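Long-range contacts in acetyltransferase, GNAT family (PDB 2ATR), which is a putative GNAT-family acetyltransferase that probably transfers an acetyl group from acetyl-CoA to an amine, though its own substrate is unknown: residues Ile2-Gln7 against Val43-Leu48; Gln70-Leu75 against Ser86-Ala91; Leu16-Ala21 against Val54-Leu59. All blocks are in the same frame, centred on the assembly; numbering follows the deposited sequence.

How the interactions relate
Starting at the N terminus, strand 2-7 leads into helix 12-20, and interaction 1 closes a loop of 35 residues by laying 2-7 along 43-48. Interaction 3 closes a loop of similar length from helix 12-20 to 54-59; because its segments alternate with those of interaction 1 along the chain, the two cross. The hairpin between strands 43-49 and 52-61 joins them through backbone bonds from A47 to V54 and G55. Interaction 2 follows in series, a short return from strand 66-74 to helix 83-92. Helix 12-20 and helix 83-92 lie on opposite faces of the sheet. D71 of 70-75 reaches Y19 and R58 of interaction 3, while I4 and Y45 of interaction 1 touch E90 of 86-91.

Interaction 1: residues Ile2-Gln7 against Val43-Leu48; sequences ITIKKQ and VIYLAL
T3 and K5 pair with L48 and L46 as two strands run antiparallel, their axes approaching to 4.6 Å at an angle of 162°. The T3-L48 and K5-L46 pairs each exchange two backbone hydrogen bonds; K5 N reaches L46 O at 3.0 Å, nearly straight on. Farther along, Q7 N adds a single bond to I44 O. The non-hydrogen-bonded pairs are I4-A47 and K6-Y45, where CA-H...O contacts fill in, as from A47 CA to T3 O.

On the face carrying I4, K6, Y45 and A47, the tyrosine ring is the main platform. K6 lays its aliphatic chain over one face of that ring: CG sits 4.0 Å from the centroid, 24° off the ring normal, a CH-pi contact. With CG anti to the backbone N (chi1 -162°), the lysine runs outward along the ring, passing the phenol with CD 3.3 Å from Y45 OH and continuing so that CE lies 3.6 Å from V43 CG2. The phenol oxygen itself is hydrogen-bonded to OD1 of N94. I4 splits its contacts: CG2 comes obliquely to Y45 CD1 at 3.8 Å, while CD1 reaches A47 CB at 4.0 Å.

This pairing adds the first strand at the edge of the mixed GNAT sheet. Helix 83-92 packs on this face, with S86 and E90 against I4, E90 also against Y45, and I83 on A47.

On the face of T3, K5, Q7, I44, L46 and L48, Q7 folds back at chi2 and brings its amide across L46, with NE2 3.6 Å from L46 CD1, a van der Waals contact with a methyl group. At the other end, T3 CB and L48 CB sit side by side, and L46 itself packs on L56 of the next strand.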
loop_
_atom_site.group_PDB
_atom_site.type_symbol
_atom_site.label_atom_id
_atom_site.label_comp_id
_atom_site.label_asym_id
_atom_site.label_seq_id
_atom_site.Cartn_x
_atom_site.Cartn_y
_atom_site.Cartn_z
ATOM N N ILE A 2 -11.559 3.750 -14.280
ATOM C CA ILE A 2 -11.200 3.626 -12.848
ATOM C C ILE A 2 -11.127 4.944 -12.084
ATOM O O ILE A 2 -10.548 5.904 -12.541
ATOM C CB ILE A 2 -9.920 2.752 -12.580
ATOM C CG1 ILE A 2 -10.251 1.252 -12.741
ATOM C CG2 ILE A 2 -9.414 2.963 -11.161
ATOM C CD1 ILE A 2 -9.999 0.721 -14.094
ATOM N N THR A 3 -11.723 4.938 -10.909
ATOM C CA THR A 3 -11.778 6.070 -10.035
ATOM C C THR A 3 -10.806 5.841 -8.886
ATOM O O THR A 3 -10.756 4.768 -8.298
ATOM C CB THR A 3 -13.219 6.248 -9.470
ATOM O OG1 THR A 3 -14.118 6.424 -10.565
ATOM C CG2 THR A 3 -13.307 7.453 -8.587
ATOM N N ILE A 4 -10.037 6.863 -8.582
ATOM C CA ILE A 4 -9.192 6.827 -7.387
ATOM C C ILE A 4 -9.810 7.809 -6.410
ATOM O O ILE A 4 -9.897 9.023 -6.706
ATOM C CB ILE A 4 -7.702 7.135 -7.692
ATOM C CG1 ILE A 4 -7.135 6.266 -8.859
ATOM C CG2 ILE A 4 -6.837 7.144 -6.392
ATOM C CD1 ILE A 4 -7.106 4.714 -8.672
ATOM N N LYS A 5 -10.258 7.264 -5.276
ATOM C CA LYS A 5 -10.957 8.016 -4.237
ATOM C C LYS A 5 -10.322 7.884 -2.856
ATOM O O LYS A 5 -10.110 6.759 -2.334
ATOM C CB LYS A 5 -12.446 7.639 -4.185
ATOM C CG LYS A 5 -13.304 8.550 -5.076
ATOM C CD LYS A 5 -14.772 8.079 -5.190
ATOM C CE LYS A 5 -15.609 9.018 -6.120
ATOM N NZ LYS A 5 -16.460 9.988 -5.368
ATOM N N LYS A 6 -9.980 9.048 -2.292
ATOM C CA LYS A 6 -9.580 9.174 -0.906
ATOM C C LYS A 6 -10.719 8.827 0.010
ATOM O O LYS A 6 -11.835 9.307 -0.167
ATOM C CB LYS A 6 -9.132 10.601 -0.586
ATOM C CG LYS A 6 -8.322 10.668 0.654
ATOM C CD LYS A 6 -7.683 12.051 0.776
ATOM C CE LYS A 6 -6.908 12.174 2.062
ATOM N NZ LYS A 6 -7.752 11.869 3.236
ATOM N N GLN A 7 -10.386 8.057 1.040
ATOM C CA GLN A 7 -11.323 7.523 2.017
ATOM C C GLN A 7 -11.018 8.010 3.424
ATOM O O GLN A 7 -9.861 7.942 3.859
ATOM C CB GLN A 7 -11.165 6.008 2.012
ATOM C CG GLN A 7 -12.422 5.267 2.213
ATOM C CD GLN A 7 -13.344 5.302 1.011
ATOM O OE1 GLN A 7 -14.542 5.024 1.154
ATOM N NE2 GLN A 7 -12.803 5.630 -0.176
ATOM N N VAL A 43 -3.583 7.464 5.721
ATOM C CA VAL A 43 -4.385 7.680 4.536
ATOM C C VAL A 43 -4.773 6.356 3.897
ATOM O O VAL A 43 -4.004 5.404 3.921
ATOM C CB VAL A 43 -3.666 8.593 3.518
ATOM C CG1 VAL A 43 -2.882 7.805 2.509
ATOM C CG2 VAL A 43 -4.634 9.512 2.850
ATOM N N ILE A 44 -5.974 6.314 3.330
ATOM C CA ILE A 44 -6.401 5.224 2.458
ATOM C C ILE A 44 -7.047 5.745 1.188
ATOM O O ILE A 44 -7.912 6.593 1.247
ATOM C CB ILE A 44 -7.363 4.283 3.191
ATOM C CG1 ILE A 44 -6.686 3.645 4.394
ATOM C CG2 ILE A 44 -7.900 3.230 2.255
ATOM C CD1 ILE A 44 -7.639 3.159 5.421
ATOM N N TYR A 45 -6.615 5.229 0.049
ATOM C CA TYR A 45 -7.305 5.440 -1.219
ATOM C C TYR A 45 -7.849 4.116 -1.754
ATOM O O TYR A 45 -7.215 3.087 -1.598
ATOM C CB TYR A 45 -6.365 6.079 -2.252
ATOM C CG TYR A 45 -6.039 7.542 -2.004
ATOM C CD1 TYR A 45 -6.550 8.531 -2.817
ATOM C CD2 TYR A 45 -5.224 7.923 -0.959
ATOM C CE1 TYR A 45 -6.267 9.839 -2.593
ATOM C CE2 TYR A 45 -4.937 9.224 -0.727
ATOM C CZ TYR A 45 -5.459 10.187 -1.544
ATOM O OH TYR A 45 -5.159 11.498 -1.316
ATOM N N LEU A 46 -9.021 4.156 -2.383
ATOM C CA LEU A 46 -9.549 2.980 -3.086
ATOM C C LEU A 46 -9.541 3.205 -4.580
ATOM O O LEU A 46 -9.643 4.359 -5.031
ATOM C CB LEU A 46 -10.976 2.645 -2.649
ATOM C CG LEU A 46 -11.137 2.454 -1.153
ATOM C CD1 LEU A 46 -12.601 2.129 -0.871
ATOM C CD2 LEU A 46 -10.196 1.309 -0.669
ATOM N N ALA A 47 -9.387 2.109 -5.329
ATOM C CA ALA A 47 -9.583 2.079 -6.759
ATOM C C ALA A 47 -10.965 1.476 -7.012
ATOM O O ALA A 47 -11.303 0.426 -6.421
ATOM C CB ALA A 47 -8.523 1.224 -7.418
ATOM N N LEU A 48 -11.765 2.181 -7.830
ATOM C CA LEU A 48 -13.173 1.815 -8.098
ATOM C C LEU A 48 -13.416 1.670 -9.577
ATOM O O LEU A 48 -13.022 2.521 -10.376
ATOM C CB LEU A 48 -14.145 2.876 -7.558
ATOM C CG LEU A 48 -14.546 2.512 -6.125
ATOM C CD1 LEU A 48 -13.720 3.225 -5.081
ATOM C CD2 LEU A 48 -16.013 2.802 -5.937
#

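Interaction 2: residues Gln70-Leu75 against Ser86-Ala91; sequences QDLIVL and SLMKEA
L72 and L87 face each other across the beta-alpha interface of the GNAT core, where strand 66-74 passes into helix 83-92 as the first half of a beta-alpha-beta unit completed by strand 100-102. The loop and first turn of the helix match the Q/R-x-x-G-x-G/A signature that in relatives holds the pyrophosphate of acetyl-CoA, and the classic bulge of Q70 and D71 opposite R58 is consistent with the bulged strand of that fold.

L72 carries the contact. CB leaves the strand toward the helix; chi1 (-179°) carries CG out the same way, and chi2 (58°) turns one methyl to L87 and the other to M88. L72 CD1 lies 3.9 Å from L87 CD1 and about as far from L87 CB. L72 CD2 lies 3.8 Å from M88 CG and 4.1 Å from M88 SE; the M88 side chain, a selenomethionine, is bent at chi2 and chi3 and crosses the leucine at about a right angle. F114 and Y115 of helix 109-117 touch both L72 and M88. L87 also reaches along the strand, its CD1 resting 4.3 Å from V74 CG2 and 4.0 Å from the carbonyl oxygen of I73.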
loop_
_atom_site.group_PDB
_atom_site.type_symbol
_atom_site.label_atom_id
_atom_site.label_comp_id
_atom_site.label_asym_id
_atom_site.label_seq_id
_atom_site.Cartn_x
_atom_site.Cartn_y
_atom_site.Cartn_z
ATOM N N GLN A 70 1.984 0.549 3.520
ATOM C CA GLN A 70 1.687 -0.676 4.270
ATOM C C GLN A 70 0.925 -1.721 3.426
ATOM O O GLN A 70 1.354 -2.885 3.335
ATOM C CB GLN A 70 0.960 -0.310 5.549
ATOM C CG GLN A 70 0.463 -1.495 6.404
ATOM C CD GLN A 70 1.589 -2.475 6.773
ATOM O OE1 GLN A 70 2.748 -2.098 6.867
ATOM N NE2 GLN A 70 1.244 -3.738 6.928
ATOM N N ASP A 71 -0.167 -1.324 2.778
ATOM C CA ASP A 71 -0.912 -2.245 1.871
ATOM C C ASP A 71 -0.997 -1.593 0.521
ATOM O O ASP A 71 -1.288 -0.378 0.421
ATOM C CB ASP A 71 -2.365 -2.556 2.344
ATOM C CG ASP A 71 -2.440 -3.178 3.727
ATOM O OD1 ASP A 71 -1.572 -4.008 4.101
ATOM O OD2 ASP A 71 -3.410 -2.857 4.446
ATOM N N LEU A 72 -0.688 -2.349 -0.517
ATOM C CA LEU A 72 -1.014 -1.973 -1.880
ATOM C C LEU A 72 -1.621 -3.193 -2.587
ATOM O O LEU A 72 -0.924 -4.201 -2.835
ATOM C CB LEU A 72 0.207 -1.492 -2.652
ATOM C CG LEU A 72 -0.003 -1.032 -4.102
ATOM C CD1 LEU A 72 -1.025 0.128 -4.163
ATOM C CD2 LEU A 72 1.313 -0.604 -4.770
ATOM N N ILE A 73 -2.904 -3.108 -2.899
ATOM C CA ILE A 73 -3.620 -4.273 -3.433
ATOM C C ILE A 73 -4.384 -3.837 -4.650
ATOM O O ILE A 73 -5.083 -2.825 -4.598
ATOM C CB ILE A 73 -4.632 -4.876 -2.415
ATOM C CG1 ILE A 73 -3.913 -5.346 -1.158
ATOM C CG2 ILE A 73 -5.403 -6.048 -3.045
ATOM C CD1 ILE A 73 -4.816 -5.689 -0.029
ATOM N N VAL A 74 -4.198 -4.554 -5.755
ATOM C CA VAL A 74 -5.132 -4.527 -6.873
ATOM C C VAL A 74 -5.629 -5.990 -7.092
ATOM O O VAL A 74 -4.849 -6.964 -6.959
ATOM C CB VAL A 74 -4.508 -3.982 -8.154
ATOM C CG1 VAL A 74 -5.569 -3.908 -9.283
ATOM C CG2 VAL A 74 -3.932 -2.599 -7.938
ATOM N N LEU A 75 -6.929 -6.149 -7.349
ATOM C CA LEU A 75 -7.431 -7.482 -7.797
ATOM C C LEU A 75 -6.610 -7.983 -8.950
ATOM O O LEU A 75 -6.408 -7.250 -9.949
ATOM C CB LEU A 75 -8.910 -7.461 -8.191
ATOM C CG LEU A 75 -9.871 -7.185 -7.056
ATOM C CD1 LEU A 75 -11.327 -6.961 -7.615
ATOM C CD2 LEU A 75 -9.827 -8.313 -5.963
ATOM N N SER A 86 -1.516 4.788 -10.077
ATOM C CA SER A 86 -2.483 5.772 -9.693
ATOM C C SER A 86 -2.632 5.832 -8.203
ATOM O O SER A 86 -2.577 6.910 -7.649
ATOM C CB SER A 86 -3.836 5.443 -10.364
ATOM O OG SER A 86 -3.632 5.471 -11.758
ATOM N N LEU A 87 -2.828 4.666 -7.569
ATOM C CA LEU A 87 -2.972 4.570 -6.096
ATOM C C LEU A 87 -1.738 5.193 -5.349
ATOM O O LEU A 87 -1.889 6.031 -4.448
ATOM C CB LEU A 87 -3.182 3.121 -5.682
ATOM C CG LEU A 87 -4.593 2.529 -5.960
ATOM C CD1 LEU A 87 -4.554 1.015 -5.623
ATOM C CD2 LEU A 87 -5.640 3.251 -5.103
HETATM N N MSE A 88 -0.562 4.794 -5.807
HETATM C CA MSE A 88 0.731 5.277 -5.308
HETATM C C MSE A 88 0.880 6.806 -5.478
HETATM O O MSE A 88 1.217 7.534 -4.538
HETATM C CB MSE A 88 1.870 4.488 -6.018
HETATM C CG MSE A 88 2.132 3.042 -5.430
HETATM SE SE MSE A 88 2.953 2.977 -3.799
HETATM C CE MSE A 88 4.635 3.413 -4.360
ATOM N N LYS A 89 0.617 7.301 -6.680
ATOM C CA LYS A 89 0.762 8.754 -6.954
ATOM C C LYS A 89 -0.189 9.614 -6.149
ATOM O O LYS A 89 0.254 10.615 -5.554
ATOM C CB LYS A 89 0.707 9.050 -8.462
ATOM C CG LYS A 89 1.881 8.432 -9.238
ATOM C CD LYS A 89 1.683 8.530 -10.781
ATOM C CE LYS A 89 2.761 7.816 -11.533
ATOM N NZ LYS A 89 4.156 8.191 -11.082
ATOM N N GLU A 90 -1.455 9.208 -6.030
ATOM C CA GLU A 90 -2.402 9.951 -5.148
ATOM C C GLU A 90 -2.107 9.891 -3.651
ATOM O O GLU A 90 -2.166 10.927 -2.955
ATOM C CB GLU A 90 -3.859 9.553 -5.361
ATOM C CG GLU A 90 -4.367 9.764 -6.797
ATOM C CD GLU A 90 -4.239 11.221 -7.272
ATOM O OE1 GLU A 90 -4.459 12.145 -6.456
ATOM O OE2 GLU A 90 -3.895 11.436 -8.462
ATOM N N ALA A 91 -1.828 8.689 -3.134
ATOM C CA ALA A 91 -1.552 8.583 -1.692
ATOM C C ALA A 91 -0.260 9.311 -1.328
ATOM O O ALA A 91 -0.263 10.110 -0.405
ATOM C CB ALA A 91 -1.521 7.128 -1.224
#

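Interaction 3: residues Leu16-Ala21 against Val54-Leu59; sequences LHLYQA and VGLIRL
Y19 and R58 meet at one carboxylate oxygen, OD2 of D71 on the adjoining strand: the phenol OH hydrogen-bonds to it and the arginine NE forms a salt bridge with it. Y19 OH lies at the edge of the R58 guanidinium, near its plane and 3.8 Å from NE, so the two groups are neighbours that share a partner and are not bonded to each other. The arginine extends from the strand with CG anti to the backbone N (chi1 -173°) and then bends at chi3 (77°), which swings NE toward the carboxylate; its NH1 goes on to S41 OG.

Next to this polar group, nearer the start of strand 54-59, the packing is apolar. Helix 16-20 passes across the strand at 90°, with axes 8.7 Å apart, and L18 points into the sheet. Its CD1 lies over L56 CB at 3.4 Å, tighter than usual van der Waals contact, and over G55 C, while CD2 rests 3.7 Å from V54 C. The leucine thus sits directly on the backbone of the classic bulge formed by V54 and G55 opposite A47. Y19 crosses L56 at about a right angle: its OH is 3.5 Å from L56 CD2, and CE2 is 4.1 Å from L56 CD1.

In the GNAT fold this places the first helix on one face of the central sheet, while I57, pointing the other way, meets helix 83-92. H17 adds a further tie, from NE2 to the carbonyl of V53. L56, with L34 and L38 of helix 33-38, covers part of the surroundings of the D71-R58 pair, and R58 itself is buried. One carboxylate oxygen thus engages both a charged N-H and a phenol hydroxyl, which would probably hold Y19 and R58 in place relative to strand 66-74.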
loop_
_atom_site.group_PDB
_atom_site.type_symbol
_atom_site.label_atom_id
_atom_site.label_comp_id
_atom_site.label_asym_id
_atom_site.label_seq_id
_atom_site.Cartn_x
_atom_site.Cartn_y
_atom_site.Cartn_z
ATOM N N LEU A 16 -12.606 -6.323 2.623
ATOM C CA LEU A 16 -12.120 -7.665 3.002
ATOM C C LEU A 16 -11.891 -8.536 1.796
ATOM O O LEU A 16 -10.921 -9.294 1.757
ATOM C CB LEU A 16 -13.062 -8.345 3.989
ATOM C CG LEU A 16 -12.579 -9.660 4.634
ATOM C CD1 LEU A 16 -11.307 -9.479 5.442
ATOM C CD2 LEU A 16 -13.691 -10.237 5.498
ATOM N N HIS A 17 -12.752 -8.418 0.792
ATOM C CA HIS A 17 -12.532 -9.122 -0.485
ATOM C C HIS A 17 -11.154 -8.847 -1.115
ATOM O O HIS A 17 -10.566 -9.704 -1.765
ATOM C CB HIS A 17 -13.684 -8.844 -1.490
ATOM C CG HIS A 17 -13.693 -7.450 -2.044
ATOM N ND1 HIS A 17 -14.052 -6.365 -1.284
ATOM C CD2 HIS A 17 -13.423 -6.979 -3.287
ATOM C CE1 HIS A 17 -13.947 -5.272 -2.020
ATOM N NE2 HIS A 17 -13.581 -5.621 -3.243
ATOM N N LEU A 18 -10.626 -7.639 -0.935
ATOM C CA LEU A 18 -9.288 -7.331 -1.481
ATOM C C LEU A 18 -8.175 -8.137 -0.738
ATOM O O LEU A 18 -7.313 -8.725 -1.356
ATOM C CB LEU A 18 -9.011 -5.832 -1.342
ATOM C CG LEU A 18 -9.871 -4.838 -2.134
ATOM C CD1 LEU A 18 -9.390 -3.405 -1.880
ATOM C CD2 LEU A 18 -9.808 -5.166 -3.561
ATOM N N TYR A 19 -8.214 -8.107 0.583
ATOM C CA TYR A 19 -7.252 -8.859 1.425
ATOM C C TYR A 19 -7.408 -10.378 1.216
ATOM O O TYR A 19 -6.400 -11.069 0.995
ATOM C CB TYR A 19 -7.378 -8.473 2.892
ATOM C CG TYR A 19 -6.990 -7.045 3.174
ATOM C CD1 TYR A 19 -5.643 -6.688 3.441
ATOM C CD2 TYR A 19 -7.963 -6.032 3.180
ATOM C CE1 TYR A 19 -5.286 -5.340 3.705
ATOM C CE2 TYR A 19 -7.616 -4.712 3.434
ATOM C CZ TYR A 19 -6.272 -4.368 3.693
ATOM O OH TYR A 19 -5.980 -3.050 3.944
ATOM N N GLN A 20 -8.653 -10.882 1.231
ATOM C CA GLN A 20 -8.934 -12.273 0.756
ATOM C C GLN A 20 -8.282 -12.562 -0.591
ATOM O O GLN A 20 -7.660 -13.596 -0.773
ATOM C CB GLN A 20 -10.453 -12.570 0.686
ATOM C CG GLN A 20 -11.043 -12.823 2.044
ATOM C CD GLN A 20 -12.571 -12.680 2.156
ATOM O OE1 GLN A 20 -13.260 -12.157 1.274
ATOM N NE2 GLN A 20 -13.092 -13.104 3.302
ATOM N N ALA A 21 -8.401 -11.638 -1.534
ATOM C CA ALA A 21 -7.847 -11.821 -2.876
ATOM C C ALA A 21 -6.343 -12.020 -2.867
ATOM O O ALA A 21 -5.735 -12.302 -3.921
ATOM C CB ALA A 21 -8.199 -10.633 -3.739
ATOM N N VAL A 54 -11.889 -2.301 -6.377
ATOM C CA VAL A 54 -10.946 -3.199 -7.072
ATOM C C VAL A 54 -9.474 -3.045 -6.567
ATOM O O VAL A 54 -8.613 -3.803 -6.942
ATOM C CB VAL A 54 -11.124 -3.220 -8.657
ATOM C CG1 VAL A 54 -12.627 -3.440 -9.011
ATOM C CG2 VAL A 54 -10.586 -1.961 -9.424
ATOM N N GLY A 55 -9.214 -2.066 -5.705
ATOM C CA GLY A 55 -7.813 -1.773 -5.322
ATOM C C GLY A 55 -7.822 -0.933 -4.090
ATOM O O GLY A 55 -8.831 -0.265 -3.813
ATOM N N LEU A 56 -6.731 -1.010 -3.308
ATOM C CA LEU A 56 -6.586 -0.239 -2.089
ATOM C C LEU A 56 -5.091 0.120 -1.900
ATOM O O LEU A 56 -4.215 -0.652 -2.281
ATOM C CB LEU A 56 -7.139 -1.031 -0.871
ATOM C CG LEU A 56 -6.912 -0.584 0.583
ATOM C CD1 LEU A 56 -8.036 -1.093 1.519
ATOM C CD2 LEU A 56 -5.500 -1.070 1.084
ATOM N N ILE A 57 -4.832 1.295 -1.357
ATOM C CA ILE A 57 -3.478 1.627 -0.811
ATOM C C ILE A 57 -3.697 2.142 0.592
ATOM O O ILE A 57 -4.689 2.818 0.853
ATOM C CB ILE A 57 -2.624 2.587 -1.699
ATOM C CG1 ILE A 57 -1.154 2.780 -1.123
ATOM C CG2 ILE A 57 -3.359 3.949 -1.853
ATOM C CD1 ILE A 57 -0.211 3.519 -2.154
ATOM N N ARG A 58 -2.820 1.753 1.515
ATOM C CA ARG A 58 -2.905 2.169 2.886
ATOM C C ARG A 58 -1.496 2.548 3.391
ATOM O O ARG A 58 -0.534 1.753 3.375
ATOM C CB ARG A 58 -3.480 1.047 3.762
ATOM C CG ARG A 58 -3.766 1.417 5.161
ATOM C CD ARG A 58 -4.632 0.364 5.852
ATOM N NE ARG A 58 -3.893 -0.843 6.254
ATOM C CZ ARG A 58 -3.169 -0.989 7.358
ATOM N NH1 ARG A 58 -2.915 0.027 8.198
ATOM N NH2 ARG A 58 -2.636 -2.168 7.611
ATOM N N LEU A 59 -1.381 3.791 3.824
ATOM C CA LEU A 59 -0.106 4.304 4.357
ATOM C C LEU A 59 -0.194 4.444 5.841
ATOM O O LEU A 59 -1.251 4.767 6.360
ATOM C CB LEU A 59 0.209 5.662 3.743
ATOM C CG LEU A 59 0.216 5.884 2.238
ATOM C CD1 LEU A 59 0.726 7.286 2.000
ATOM C CD2 LEU A 59 1.064 4.892 1.525
#